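PDB 6ER1: centrosome-associated zinc finger protein Cp190 from Drosophila melanogaster, which organises chromatin domains and boundaries as a partner of insulator DNA-binding proteins, and homodimerises through its N-terminal BTB domain, the part in this chain. Local coordinates for residues L37-R42 against L47-L52; S55-Y60 against M117-K122; N62-T67 against I76-F81; N91-G96 against K113-T118. One frame throughout, in Å; residues are numbered along the deposited sequence. Where two conformers were deposited one is given.

Contact 1 of 4, residues L37-R42 against L47-L52; sequences LTLQFR and LKVHRL
L37 and L39 pair with V49 and L47 as hydrogen-bonded positions of an antiparallel beta hairpin, and T38 with K48 as the non-hydrogen-bonded pair between them. L39 N-H points almost straight at L47 O (2.9 Å, 171° at the hydrogen), and L47 N returns the bond to L39 O (2.9 Å). At the other end, V49 N bonds to L37 O (2.9 Å), while the reverse bond from L37 N to V49 O is longer and more bent (3.3 Å, 137°). The tight side carries L37, L39, L47 and V49. L37 CB rests against V49 CG2 (3.8 Å), the two running side by side, and F41 swings its ring back so that CE2 nears L47 CB (4.1 Å). Branched aliphatic residues suit this greasy face. The guanidinium of R51, salt-bridged to E65, lays one face over L37 CB. The looser, solvent side belongs to K48, exposed, and T38, partly so, whose polar ends suit it: the lysine chain, extended beyond CG, runs beside T38 with K48 CG 3.7 Å from T38 OG1. An alanine here would take away both branches of the threonine, and the lysine's methylenes would probably lose their support and turn more freely. Strand 74-76 flanks strand 37-40 on its other edge, and the leucine-valine face is covered by helix 83-95, through F41 and V49, and by L54 of helix 51-57.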
loop_
_atom_site.group_PDB
_atom_site.type_symbol
_atom_site.label_atom_id
_atom_site.label_comp_id
_atom_site.label_asym_id
_atom_site.label_seq_id
_atom_site.Cartn_x
_atom_site.Cartn_y
_atom_site.Cartn_z
ATOM N N LEU A 37 10.367 4.018 5.183
ATOM C CA LEU A 37 11.028 3.391 6.322
ATOM C C LEU A 37 12.282 2.685 5.807
ATOM O O LEU A 37 12.196 1.862 4.876
ATOM C CB LEU A 37 10.105 2.407 7.001
ATOM C CG LEU A 37 10.662 1.597 8.166
ATOM C CD1 LEU A 37 11.281 2.443 9.262
ATOM C CD2 LEU A 37 9.582 0.698 8.737
ATOM N N THR A 38 13.446 3.002 6.393
ATOM C CA THR A 38 14.705 2.411 6.019
ATOM C C THR A 38 15.176 1.569 7.185
ATOM O O THR A 38 15.355 2.093 8.298
ATOM C CB THR A 38 15.742 3.482 5.652
ATOM O OG1 THR A 38 15.247 4.262 4.549
ATOM C CG2 THR A 38 17.090 2.882 5.265
ATOM N N LEU A 39 15.359 0.268 6.928
ATOM C CA LEU A 39 15.849 -0.674 7.932
ATOM C C LEU A 39 17.338 -0.839 7.754
ATOM O O LEU A 39 17.811 -1.067 6.640
ATOM C CB LEU A 39 15.194 -2.038 7.761
ATOM C CG LEU A 39 13.677 -2.020 7.595
ATOM C CD1 LEU A 39 13.158 -3.405 7.363
ATOM C CD2 LEU A 39 12.998 -1.394 8.793
ATOM N N GLN A 40 18.094 -0.721 8.835
ATOM C CA GLN A 40 19.546 -0.854 8.784
ATOM C C GLN A 40 20.049 -2.040 9.592
ATOM O O GLN A 40 19.721 -2.149 10.794
ATOM C CB GLN A 40 20.219 0.445 9.214
ATOM C CG GLN A 40 21.742 0.379 9.047
ATOM C CD GLN A 40 22.391 1.726 9.101
ATOM O OE1 GLN A 40 21.947 2.663 8.450
ATOM N NE2 GLN A 40 23.463 1.833 9.879
ATOM N N PHE A 41 20.871 -2.871 8.931
ATOM C CA PHE A 41 21.455 -4.064 9.520
ATOM C C PHE A 41 22.830 -3.801 10.147
ATOM O O PHE A 41 23.420 -2.730 9.947
ATOM C CB PHE A 41 21.427 -5.195 8.491
ATOM C CG PHE A 41 20.055 -5.491 7.987
ATOM C CD1 PHE A 41 19.116 -6.040 8.829
ATOM C CD2 PHE A 41 19.708 -5.233 6.683
ATOM C CE1 PHE A 41 17.838 -6.323 8.373
ATOM C CE2 PHE A 41 18.459 -5.526 6.208
ATOM C CZ PHE A 41 17.498 -6.070 7.055
ATOM N N ARG A 42 23.332 -4.770 10.902
ATOM C CA ARG A 42 24.597 -4.618 11.643
ATOM C C ARG A 42 25.774 -4.364 10.708
ATOM O O ARG A 42 26.715 -3.630 11.070
ATOM C CB ARG A 42 24.881 -5.841 12.530
ATOM C CG ARG A 42 23.965 -5.965 13.743
ATOM C CD ARG A 42 24.431 -7.078 14.693
ATOM N NE ARG A 42 25.616 -6.682 15.450
ATOM C CZ ARG A 42 26.210 -7.445 16.371
ATOM N NH1 ARG A 42 27.291 -7.003 16.992
ATOM N NH2 ARG A 42 25.735 -8.649 16.684
ATOM N N LEU A 47 17.556 -1.858 3.870
ATOM C CA LEU A 47 16.395 -2.326 3.118
ATOM C C LEU A 47 15.302 -1.260 3.272
ATOM O O LEU A 47 14.869 -0.964 4.396
ATOM C CB LEU A 47 15.902 -3.655 3.671
ATOM C CG LEU A 47 14.691 -4.305 3.012
ATOM C CD1 LEU A 47 14.918 -4.536 1.530
ATOM C CD2 LEU A 47 14.263 -5.572 3.706
ATOM N N LYS A 48 14.862 -0.692 2.155
ATOM C CA LYS A 48 13.816 0.348 2.160
ATOM C C LYS A 48 12.457 -0.251 1.885
ATOM O O LYS A 48 12.307 -1.017 0.932
ATOM C CB LYS A 48 14.128 1.427 1.141
ATOM C CG LYS A 48 15.402 2.162 1.518
ATOM C CD LYS A 48 15.825 3.278 0.605
ATOM C CE LYS A 48 17.062 3.953 1.219
ATOM N NZ LYS A 48 17.569 5.110 0.436
ATOM N N VAL A 49 11.466 0.111 2.700
ATOM C CA VAL A 49 10.179 -0.539 2.669
ATOM C C VAL A 49 9.083 0.542 2.816
ATOM O O VAL A 49 9.349 1.722 3.056
ATOM C CB VAL A 49 10.082 -1.599 3.802
ATOM C CG1 VAL A 49 11.123 -2.675 3.655
ATOM C CG2 VAL A 49 10.194 -0.954 5.175
ATOM N N HIS A 50 7.846 0.076 2.737
ATOM C CA HIS A 50 6.623 0.876 2.989
ATOM C C HIS A 50 6.033 0.481 4.313
ATOM O O HIS A 50 5.626 -0.669 4.484
ATOM C CB HIS A 50 5.601 0.657 1.896
ATOM C CG HIS A 50 6.093 0.944 0.518
ATOM N ND1 HIS A 50 6.606 -0.051 -0.300
ATOM C CD2 HIS A 50 6.204 2.099 -0.183
ATOM C CE1 HIS A 50 6.983 0.472 -1.445
ATOM N NE2 HIS A 50 6.761 1.779 -1.403
ATOM N N ARG A 51 5.947 1.426 5.239
ATOM C CA ARG A 51 5.398 1.184 6.569
ATOM C C ARG A 51 4.037 0.495 6.517
ATOM O O ARG A 51 3.811 -0.449 7.292
ATOM C CB ARG A 51 5.321 2.480 7.335
ATOM C CG ARG A 51 5.164 2.329 8.815
ATOM C CD ARG A 51 5.154 3.700 9.505
ATOM N NE ARG A 51 6.525 4.209 9.648
ATOM C CZ ARG A 51 7.083 5.183 8.939
ATOM N NH1 ARG A 51 6.409 5.824 7.993
ATOM N NH2 ARG A 51 8.351 5.532 9.180
ATOM N N LEU A 52 3.155 0.951 5.612
ATOM C CA LEU A 52 1.817 0.405 5.561
ATOM C C LEU A 52 1.804 -1.048 5.142
ATOM O O LEU A 52 0.911 -1.799 5.585
ATOM C CB LEU A 52 0.940 1.272 4.694
ATOM C CG LEU A 52 0.899 1.209 3.188
ATOM C CD1 LEU A 52 0.218 -0.071 2.713
ATOM C CD2 LEU A 52 0.144 2.386 2.595
#

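Contact 2 of 4, residues S55-Y60 against M117-K122; sequences SACTDY and MTVLLK
Two helical hairpins of the BTB/POZ fold, 51-57 with 60-67 and 105-115 with 118-124, meet where C57 and T58 face M117 and V119. In one of its two conformers M117 stretches alongside C57: its CG is anti to the backbone N (chi1 -173°) and the chain stays extended, which carries the methyl CE to C57 CB (3.6 Å) while CG lies against C57 O (3.5 Å). The cysteine sulfur sits beside its own backbone N, anti to the carbonyl carbon (chi1 -71°), and from there SG reaches V119 CG1 (3.8 Å). Small, weakly polar cysteine suits this place, since its sulfur packs among methyl groups. Y60 N donates to T58 OG1 (3.0 Å), making an ST turn as the chain enters helix 60-67, and T58 OG1 also has a weak bond with M115 O. W17 of the second subunit packs on both C57 and V119, placing the contact at the dimer interface. No direct hydrogen bond joins the two segments. Instead a water donates to C57 O (2.7 Å) and accepts from V119 N (2.9 Å), an amide in the first turn of helix 118-124 with no carbonyl one turn earlier in that helix. The junction is therefore apolar between side chains and water-mediated between backbones, and the helix start probably polarises the water.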
loop_
_atom_site.group_PDB
_atom_site.type_symbol
_atom_site.label_atom_id
_atom_site.label_comp_id
_atom_site.label_asym_id
_atom_site.label_seq_id
_atom_site.Cartn_x
_atom_site.Cartn_y
_atom_site.Cartn_z
ATOM N N SER A 55 2.764 -3.029 8.196
ATOM C CA SER A 55 1.700 -2.920 9.214
ATOM C C SER A 55 0.475 -3.803 8.918
ATOM O O SER A 55 -0.279 -4.142 9.831
ATOM C CB SER A 55 1.234 -1.495 9.379
ATOM O OG SER A 55 2.329 -0.632 9.735
ATOM N N ALA A 56 0.285 -4.195 7.660
ATOM C CA ALA A 56 -0.847 -5.090 7.324
ATOM C C ALA A 56 -0.708 -6.466 7.986
ATOM O O ALA A 56 -1.707 -7.150 8.187
ATOM C CB ALA A 56 -0.942 -5.265 5.834
ATOM N N CYS A 57 0.556 -6.849 8.230
ATOM C CA CYS A 57 0.875 -8.186 8.790
ATOM C C CYS A 57 1.249 -8.223 10.240
ATOM O O CYS A 57 1.176 -9.305 10.893
ATOM C CB CYS A 57 2.010 -8.870 8.025
ATOM S SG CYS A 57 1.511 -9.402 6.386
ATOM N N THR A 58 1.735 -7.104 10.749
ATOM C CA THR A 58 2.320 -7.093 12.100
ATOM C C THR A 58 2.326 -5.696 12.697
ATOM O O THR A 58 2.333 -4.720 11.957
ATOM C CB THR A 58 3.771 -7.643 12.063
ATOM O OG1 THR A 58 4.289 -7.837 13.389
ATOM C CG2 THR A 58 4.697 -6.739 11.241
ATOM N N ASP A 59 2.409 -5.605 14.016
ATOM C CA ASP A 59 2.744 -4.328 14.676
ATOM C C ASP A 59 4.204 -4.274 15.186
ATOM O O ASP A 59 4.625 -3.293 15.789
ATOM C CB ASP A 59 1.792 -4.026 15.823
ATOM C CG ASP A 59 0.420 -3.644 15.332
ATOM O OD1 ASP A 59 0.381 -2.707 14.513
ATOM O OD2 ASP A 59 -0.550 -4.320 15.733
ATOM N N TYR A 60 4.987 -5.284 14.859
ATOM C CA TYR A 60 6.361 -5.354 15.394
ATOM C C TYR A 60 7.232 -4.210 14.896
ATOM O O TYR A 60 8.030 -3.656 15.642
ATOM C CB TYR A 60 6.950 -6.669 15.047
ATOM C CG TYR A 60 8.300 -6.940 15.671
ATOM C CD1 TYR A 60 8.440 -7.311 17.010
ATOM C CD2 TYR A 60 9.444 -6.890 14.880
ATOM C CE1 TYR A 60 9.701 -7.621 17.549
ATOM C CE2 TYR A 60 10.689 -7.243 15.376
ATOM C CZ TYR A 60 10.827 -7.595 16.692
ATOM O OH TYR A 60 12.099 -7.888 17.154
ATOM N N MET A 117 3.249 -12.338 14.261
ATOM C CA MET A 117 2.826 -12.219 12.909
ATOM C C MET A 117 1.973 -13.396 12.550
ATOM O O MET A 117 2.368 -14.377 11.909
ATOM C CB MET A 117 4.024 -12.067 11.956
ATOM C CG MET A 117 3.661 -11.769 10.540
ATOM S SD MET A 117 5.175 -11.388 9.610
ATOM C CE MET A 117 4.565 -11.397 7.960
ATOM N N THR A 118 0.681 -13.303 12.930
ATOM C CA THR A 118 -0.230 -14.388 12.831
ATOM C C THR A 118 -0.328 -15.019 11.449
ATOM O O THR A 118 -0.384 -16.266 11.320
ATOM C CB THR A 118 -1.646 -13.882 13.283
ATOM O OG1 THR A 118 -1.495 -13.303 14.588
ATOM C CG2 THR A 118 -2.654 -15.006 13.335
ATOM N N VAL A 119 -0.382 -14.181 10.413
ATOM C CA VAL A 119 -0.564 -14.725 9.079
ATOM C C VAL A 119 0.643 -15.629 8.676
ATOM O O VAL A 119 0.459 -16.601 7.991
ATOM C CB VAL A 119 -0.847 -13.648 8.025
ATOM C CG1 VAL A 119 0.292 -12.693 7.837
ATOM C CG2 VAL A 119 -1.374 -14.216 6.712
ATOM N N LEU A 120 1.817 -15.244 9.121
ATOM C CA LEU A 120 3.038 -16.053 8.796
ATOM C C LEU A 120 3.098 -17.304 9.690
ATOM O O LEU A 120 3.503 -18.387 9.224
ATOM C CB LEU A 120 4.270 -15.167 8.954
ATOM C CG LEU A 120 5.602 -15.892 8.682
ATOM C CD1 LEU A 120 5.559 -16.511 7.297
ATOM C CD2 LEU A 120 6.671 -14.832 8.842
ATOM N N LEU A 121 2.727 -17.155 10.961
ATOM C CA LEU A 121 2.599 -18.344 11.845
ATOM C C LEU A 121 1.697 -19.406 11.245
ATOM O O LEU A 121 2.042 -20.598 11.218
ATOM C CB LEU A 121 2.052 -17.933 13.226
ATOM C CG LEU A 121 3.045 -17.107 14.031
ATOM C CD1 LEU A 121 2.451 -16.358 15.218
ATOM C CD2 LEU A 121 4.193 -17.970 14.494
ATOM N N LYS A 122 0.522 -18.990 10.794
ATOM C CA LYS A 122 -0.408 -19.916 10.197
ATOM C C LYS A 122 0.201 -20.599 8.967
ATOM O O LYS A 122 0.048 -21.806 8.766
ATOM C CB LYS A 122 -1.715 -19.164 9.862
ATOM C CG LYS A 122 -2.489 -18.828 11.109
ATOM C CD LYS A 122 -3.858 -18.257 10.781
ATOM C CE LYS A 122 -4.612 -17.834 12.030
ATOM N NZ LYS A 122 -5.714 -16.905 11.675
HETATM O O HOH W 1 -0.723 -11.287 10.774
#

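Contact 3 of 4, residues N62-T67 against I76-F81; sequences NVLEQT and IMPNEF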
loop_
_atom_site.group_PDB
_atom_site.type_symbol
_atom_site.label_atom_id
_atom_site.label_comp_id
_atom_site.label_asym_id
_atom_site.label_seq_id
_atom_site.Cartn_x
_atom_site.Cartn_y
_atom_site.Cartn_z
ATOM N N ASN A 62 6.165 -1.298 14.138
ATOM C CA ASN A 62 5.694 -0.159 14.911
ATOM C C ASN A 62 6.425 -0.073 16.262
ATOM O O ASN A 62 6.891 0.983 16.668
ATOM C CB ASN A 62 4.164 -0.140 15.106
ATOM C CG ASN A 62 3.407 0.066 13.805
ATOM O OD1 ASN A 62 3.817 0.842 12.956
ATOM N ND2 ASN A 62 2.259 -0.593 13.679
ATOM N N VAL A 63 6.549 -1.210 16.919
ATOM C CA VAL A 63 7.248 -1.212 18.211
ATOM C C VAL A 63 8.728 -0.928 18.063
ATOM O O VAL A 63 9.286 -0.214 18.887
ATOM C CB VAL A 63 6.903 -2.464 19.075
ATOM C CG1 VAL A 63 8.066 -3.021 19.873
ATOM C CG2 VAL A 63 5.790 -2.085 20.043
ATOM N N LEU A 64 9.338 -1.451 16.989
ATOM C CA LEU A 64 10.763 -1.117 16.714
ATOM C C LEU A 64 10.949 0.399 16.515
ATOM O O LEU A 64 11.869 0.981 17.043
ATOM C CB LEU A 64 11.262 -1.892 15.490
ATOM C CG LEU A 64 11.338 -3.399 15.568
ATOM C CD1 LEU A 64 12.036 -3.951 14.333
ATOM C CD2 LEU A 64 11.978 -3.883 16.857
ATOM N N GLU A 65 10.020 1.043 15.800
ATOM C CA GLU A 65 10.128 2.465 15.605
ATOM C C GLU A 65 9.962 3.261 16.900
ATOM O O GLU A 65 10.512 4.347 17.009
ATOM C CB GLU A 65 9.096 2.925 14.590
ATOM C CG GLU A 65 9.481 2.587 13.177
ATOM C CD GLU A 65 8.684 3.394 12.191
ATOM O OE1 GLU A 65 9.208 4.443 11.743
ATOM O OE2 GLU A 65 7.551 2.977 11.890
ATOM N N GLN A 66 9.191 2.726 17.851
ATOM C CA GLN A 66 9.047 3.323 19.177
ATOM C C GLN A 66 10.251 3.093 20.112
ATOM O O GLN A 66 10.421 3.833 21.054
ATOM C CB GLN A 66 7.773 2.793 19.877
ATOM C CG GLN A 66 6.451 3.117 19.212
ATOM C CD GLN A 66 6.182 4.591 19.221
ATOM O OE1 GLN A 66 6.122 5.199 20.281
ATOM N NE2 GLN A 66 6.079 5.188 18.043
ATOM N N THR A 67 11.081 2.079 19.857
ATOM C CA THR A 67 12.049 1.601 20.860
ATOM C C THR A 67 13.486 1.454 20.411
ATOM O O THR A 67 14.383 1.151 21.242
ATOM C CB THR A 67 11.627 0.224 21.399
ATOM O OG1 THR A 67 11.634 -0.733 20.337
ATOM C CG2 THR A 67 10.297 0.301 22.123
ATOM N N ILE A 76 17.650 1.267 13.272
ATOM C CA ILE A 76 18.686 0.259 13.561
ATOM C C ILE A 76 18.009 -1.024 14.063
ATOM O O ILE A 76 17.384 -1.064 15.148
ATOM C CB ILE A 76 19.666 0.756 14.617
ATOM C CG1 ILE A 76 20.348 2.043 14.141
ATOM C CG2 ILE A 76 20.655 -0.329 14.968
ATOM C CD1 ILE A 76 21.023 1.937 12.784
ATOM N N MET A 77 18.086 -2.067 13.262
ATOM C CA MET A 77 17.438 -3.321 13.603
ATOM C C MET A 77 18.108 -3.985 14.812
ATOM O O MET A 77 19.325 -3.929 14.947
ATOM C CB MET A 77 17.513 -4.288 12.421
ATOM C CG MET A 77 16.646 -3.852 11.241
ATOM S SD MET A 77 14.884 -3.702 11.567
ATOM C CE MET A 77 14.684 -2.012 12.083
ATOM N N PRO A 78 17.327 -4.615 15.685
ATOM C CA PRO A 78 17.909 -5.365 16.783
ATOM C C PRO A 78 18.782 -6.545 16.350
ATOM O O PRO A 78 18.670 -7.050 15.231
ATOM C CB PRO A 78 16.704 -5.842 17.584
ATOM C CG PRO A 78 15.501 -5.358 16.902
ATOM C CD PRO A 78 15.857 -4.664 15.662
ATOM N N ASN A 79 19.660 -6.974 17.250
ATOM C CA ASN A 79 20.599 -8.068 16.947
ATOM C C ASN A 79 19.924 -9.361 16.542
ATOM O O ASN A 79 20.444 -10.078 15.679
ATOM C CB ASN A 79 21.497 -8.319 18.140
ATOM C CG ASN A 79 22.437 -7.174 18.395
ATOM O OD1 ASN A 79 22.752 -6.391 17.500
ATOM N ND2 ASN A 79 22.908 -7.079 19.625
ATOM N N GLU A 80 18.735 -9.617 17.093
ATOM C CA GLU A 80 18.010 -10.851 16.770
ATOM C C GLU A 80 17.168 -10.757 15.512
ATOM O O GLU A 80 16.492 -11.737 15.185
ATOM C CB GLU A 80 17.086 -11.311 17.925
ATOM C CG GLU A 80 15.789 -10.501 18.177
ATOM C CD GLU A 80 16.002 -9.341 19.117
ATOM O OE1 GLU A 80 17.161 -8.838 19.205
ATOM O OE2 GLU A 80 15.005 -8.929 19.734
ATOM N N PHE A 81 17.209 -9.617 14.803
ATOM C CA PHE A 81 16.290 -9.373 13.701
ATOM C C PHE A 81 17.072 -8.777 12.542
ATOM O O PHE A 81 16.991 -7.598 12.215
ATOM C CB PHE A 81 15.170 -8.431 14.205
ATOM C CG PHE A 81 13.950 -8.357 13.335
ATOM C CD1 PHE A 81 13.159 -9.459 13.129
ATOM C CD2 PHE A 81 13.540 -7.135 12.801
ATOM C CE1 PHE A 81 11.977 -9.377 12.402
ATOM C CE2 PHE A 81 12.355 -7.050 12.082
ATOM C CZ PHE A 81 11.584 -8.173 11.858
#
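L64, on the second helix of the hairpin 51-57/60-67 of the BTB fold, reaches across to M77, P78 and F81 in the connection that leads from strand 74-76 to helix 83-95. Its CB is directed toward that connection, and CG stands anti to the carbonyl carbon (chi1 -65°), which sends CD1 mainly to F81 and M77 and CD2 to P78. CD1 comes to the F81 ring obliquely, at equal distance from CD2 and CE2 (3.8 Å each), and also meets M77 SD (4.0 Å). M77 starts out pointing away from the helix; bends at chi2 and chi3 bring its sulfur and methyl back to CD1, a path that a flexible, unbranched side chain can follow. The other branch of L64, CD2, lies against P78 CG (3.8 Å), the two side chains meeting at a slant, and both branches border P78 CD (4.1 Å each). An alanine in place of this leucine would remove both methyls, and the F81 ring, M77 sulfur and P78 ring would probably face a gap between helix and loop. Leucine suits the site because its fork spreads over all three partners. F81 is further held by Y60, edge to face, and by the ring of F61. The proline ring offers L64 a compact apolar surface, while its backbone begins the type I turn P78-F81, P78 O accepting from F81 N (3.0 Å).

Contact 4 of 4, residues N91-G96 against K113-T118; sequences NFMYTG and KEMNMT
M115 and M117, one on each side of a bend, point their side chains at M93 and F92 of helix 83-95. Following the chain, M115 touches first and lightly, its CE 4.4 Å from M93 CE; M115 also packs on Y60 and F61 of helix 60-67. N116 then takes a positive phi (51°), which asparagine tolerates better than most residues. The bond from N116 N to K113 O (3.1 Å) is one of the two back into the last turn that, with the positive phi, make the Schellman motif ending helix 105-115. M117 follows as the centre of an inverse gamma turn and the N-cap of the next helix. Its methyl CE, in one of two conformers, arrives in the plane of the F92 ring at its edge, equally near CD2 and CE2 (3.5 Å each). The same methyl meets M93 CG (3.7 Å) and M93 CE (3.8 Å). F92 has CG anti to the backbone N (chi1 169°), which brings the ring edge to the methionine. Methionines suit such a junction, since unbranched, flexible chains can adapt to the uneven surfaces where helix ends meet. W17 of the second subunit meets the F92 ring and donates from NE1 to M93 O, and G96 makes backbone hydrogen bonds to that subunit as well. The arrangement is that of the BTB/POZ fold, in which a central helix packs against the turn of the C-terminal helical hairpin.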
loop_
_atom_site.group_PDB
_atom_site.type_symbol
_atom_site.label_atom_id
_atom_site.label_comp_id
_atom_site.label_asym_id
_atom_site.label_seq_id
_atom_site.Cartn_x
_atom_site.Cartn_y
_atom_site.Cartn_z
ATOM N N ASN A 91 9.761 -9.909 2.047
ATOM C CA ASN A 91 9.303 -10.340 0.744
ATOM C C ASN A 91 7.930 -11.061 0.789
ATOM O O ASN A 91 7.068 -10.885 -0.113
ATOM C CB ASN A 91 10.340 -11.207 0.042
ATOM C CG ASN A 91 11.578 -10.434 -0.445
ATOM O OD1 ASN A 91 11.505 -9.258 -0.738
ATOM N ND2 ASN A 91 12.676 -11.130 -0.617
ATOM N N PHE A 92 7.720 -11.826 1.848
ATOM C CA PHE A 92 6.415 -12.444 2.129
ATOM C C PHE A 92 5.339 -11.365 2.296
ATOM O O PHE A 92 4.239 -11.496 1.697
ATOM C CB PHE A 92 6.466 -13.338 3.362
ATOM C CG PHE A 92 5.137 -13.794 3.845
ATOM C CD1 PHE A 92 4.393 -14.734 3.197
ATOM C CD2 PHE A 92 4.591 -13.142 4.914
ATOM C CE1 PHE A 92 3.128 -15.067 3.637
ATOM C CE2 PHE A 92 3.327 -13.473 5.374
ATOM C CZ PHE A 92 2.608 -14.451 4.747
ATOM N N MET A 93 5.655 -10.311 3.033
ATOM C CA MET A 93 4.606 -9.265 3.235
ATOM C C MET A 93 4.172 -8.637 1.933
ATOM O O MET A 93 2.973 -8.280 1.763
ATOM C CB MET A 93 5.096 -8.191 4.171
ATOM C CG MET A 93 5.327 -8.667 5.553
ATOM S SD MET A 93 6.283 -7.421 6.448
ATOM C CE MET A 93 5.913 -7.818 7.999
ATOM N N TYR A 94 5.058 -8.509 0.952
ATOM C CA TYR A 94 4.740 -7.933 -0.367
ATOM C C TYR A 94 4.065 -8.891 -1.337
ATOM O O TYR A 94 3.389 -8.458 -2.281
ATOM C CB TYR A 94 5.974 -7.349 -1.037
ATOM C CG TYR A 94 6.380 -5.992 -0.506
ATOM C CD1 TYR A 94 7.171 -5.845 0.609
ATOM C CD2 TYR A 94 5.898 -4.826 -1.109
ATOM C CE1 TYR A 94 7.504 -4.603 1.115
ATOM C CE2 TYR A 94 6.234 -3.583 -0.618
ATOM C CZ TYR A 94 7.026 -3.459 0.502
ATOM O OH TYR A 94 7.400 -2.232 0.973
ATOM N N THR A 95 4.193 -10.183 -1.098
ATOM C CA THR A 95 3.814 -11.165 -2.114
ATOM C C THR A 95 2.882 -12.289 -1.711
ATOM O O THR A 95 2.193 -12.834 -2.585
ATOM C CB THR A 95 5.060 -11.870 -2.728
ATOM O OG1 THR A 95 5.702 -12.665 -1.746
ATOM C CG2 THR A 95 6.051 -10.893 -3.315
ATOM N N GLY A 96 2.872 -12.649 -0.433
ATOM C CA GLY A 96 2.224 -13.845 0.049
ATOM C C GLY A 96 2.988 -15.139 -0.045
ATOM O O GLY A 96 2.483 -16.166 0.394
ATOM N N LYS A 113 6.859 -15.748 15.816
ATOM C CA LYS A 113 6.284 -15.753 17.166
ATOM C C LYS A 113 6.684 -14.543 17.927
ATOM O O LYS A 113 5.785 -13.872 18.619
ATOM C CB LYS A 113 6.630 -17.042 17.960
ATOM C CG LYS A 113 5.976 -18.304 17.455
ATOM C CD LYS A 113 6.462 -19.498 18.272
ATOM C CE LYS A 113 5.661 -20.791 18.109
ATOM N NZ LYS A 113 4.801 -21.266 19.211
ATOM N N GLU A 114 7.871 -14.022 17.861
ATOM C CA GLU A 114 8.288 -12.817 18.533
ATOM C C GLU A 114 7.513 -11.608 17.985
ATOM O O GLU A 114 7.237 -10.680 18.795
ATOM C CB GLU A 114 9.833 -12.634 18.307
ATOM C CG GLU A 114 10.408 -11.305 18.782
ATOM C CD GLU A 114 11.908 -11.171 18.862
ATOM O OE1 GLU A 114 12.552 -12.225 18.972
ATOM O OE2 GLU A 114 12.433 -9.998 18.898
ATOM N N MET A 115 7.200 -11.601 16.727
ATOM C CA MET A 115 6.519 -10.496 16.050
ATOM C C MET A 115 5.006 -10.610 16.259
ATOM O O MET A 115 4.305 -9.628 15.964
ATOM C CB MET A 115 6.730 -10.531 14.551
ATOM C CG MET A 115 8.176 -10.361 14.116
ATOM S SD MET A 115 8.379 -10.628 12.332
ATOM C CE MET A 115 7.686 -9.122 11.761
ATOM N N ASN A 116 4.541 -11.742 16.697
ATOM C CA ASN A 116 3.120 -12.160 16.677
ATOM C C ASN A 116 2.587 -11.979 15.318
ATOM O O ASN A 116 1.430 -11.461 15.115
ATOM C CB ASN A 116 2.238 -11.488 17.743
ATOM C CG ASN A 116 1.009 -12.302 17.961
ATOM O OD1 ASN A 116 1.036 -13.522 18.065
ATOM N ND2 ASN A 116 -0.176 -11.576 17.979
ATOM N N MET A 117 3.249 -12.338 14.261
ATOM C CA MET A 117 2.826 -12.219 12.909
ATOM C C MET A 117 1.973 -13.396 12.550
ATOM O O MET A 117 2.368 -14.377 11.909
ATOM C CB MET A 117 4.024 -12.067 11.956
ATOM C CG MET A 117 3.661 -11.769 10.540
ATOM S SD MET A 117 5.175 -11.388 9.610
ATOM C CE MET A 117 4.565 -11.397 7.960
ATOM N N THR A 118 0.681 -13.303 12.930
ATOM C CA THR A 118 -0.230 -14.388 12.831
ATOM C C THR A 118 -0.328 -15.019 11.449
ATOM O O THR A 118 -0.384 -16.266 11.320
ATOM C CB THR A 118 -1.646 -13.882 13.283
ATOM O OG1 THR A 118 -1.495 -13.303 14.588
ATOM C CG2 THR A 118 -2.654 -15.006 13.335
#

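The four contacts describe one BTB domain from its sheet to its C-terminal hairpin. Contacts 2 and 4 have centres about 4 Å apart and share M117, whose methyl therefore lies between helices 51-57 and 83-95. Contact 1 lies about 16 Å from contact 2, on the opposite side of the chain's centre, yet is tied to contact 4 by H50 ND1 and Y94 OH, 2.6 Å apart in a probable hydrogen bond. Contact 3, about 11 Å from contact 1, is joined to it by the salt bridge R51 NE to E65 OE2 (2.8 Å). Segments of all four contacts reach the second subunit, contact 3 through N62 to Y34 of that subunit, consistent with a domain built to homodimerise.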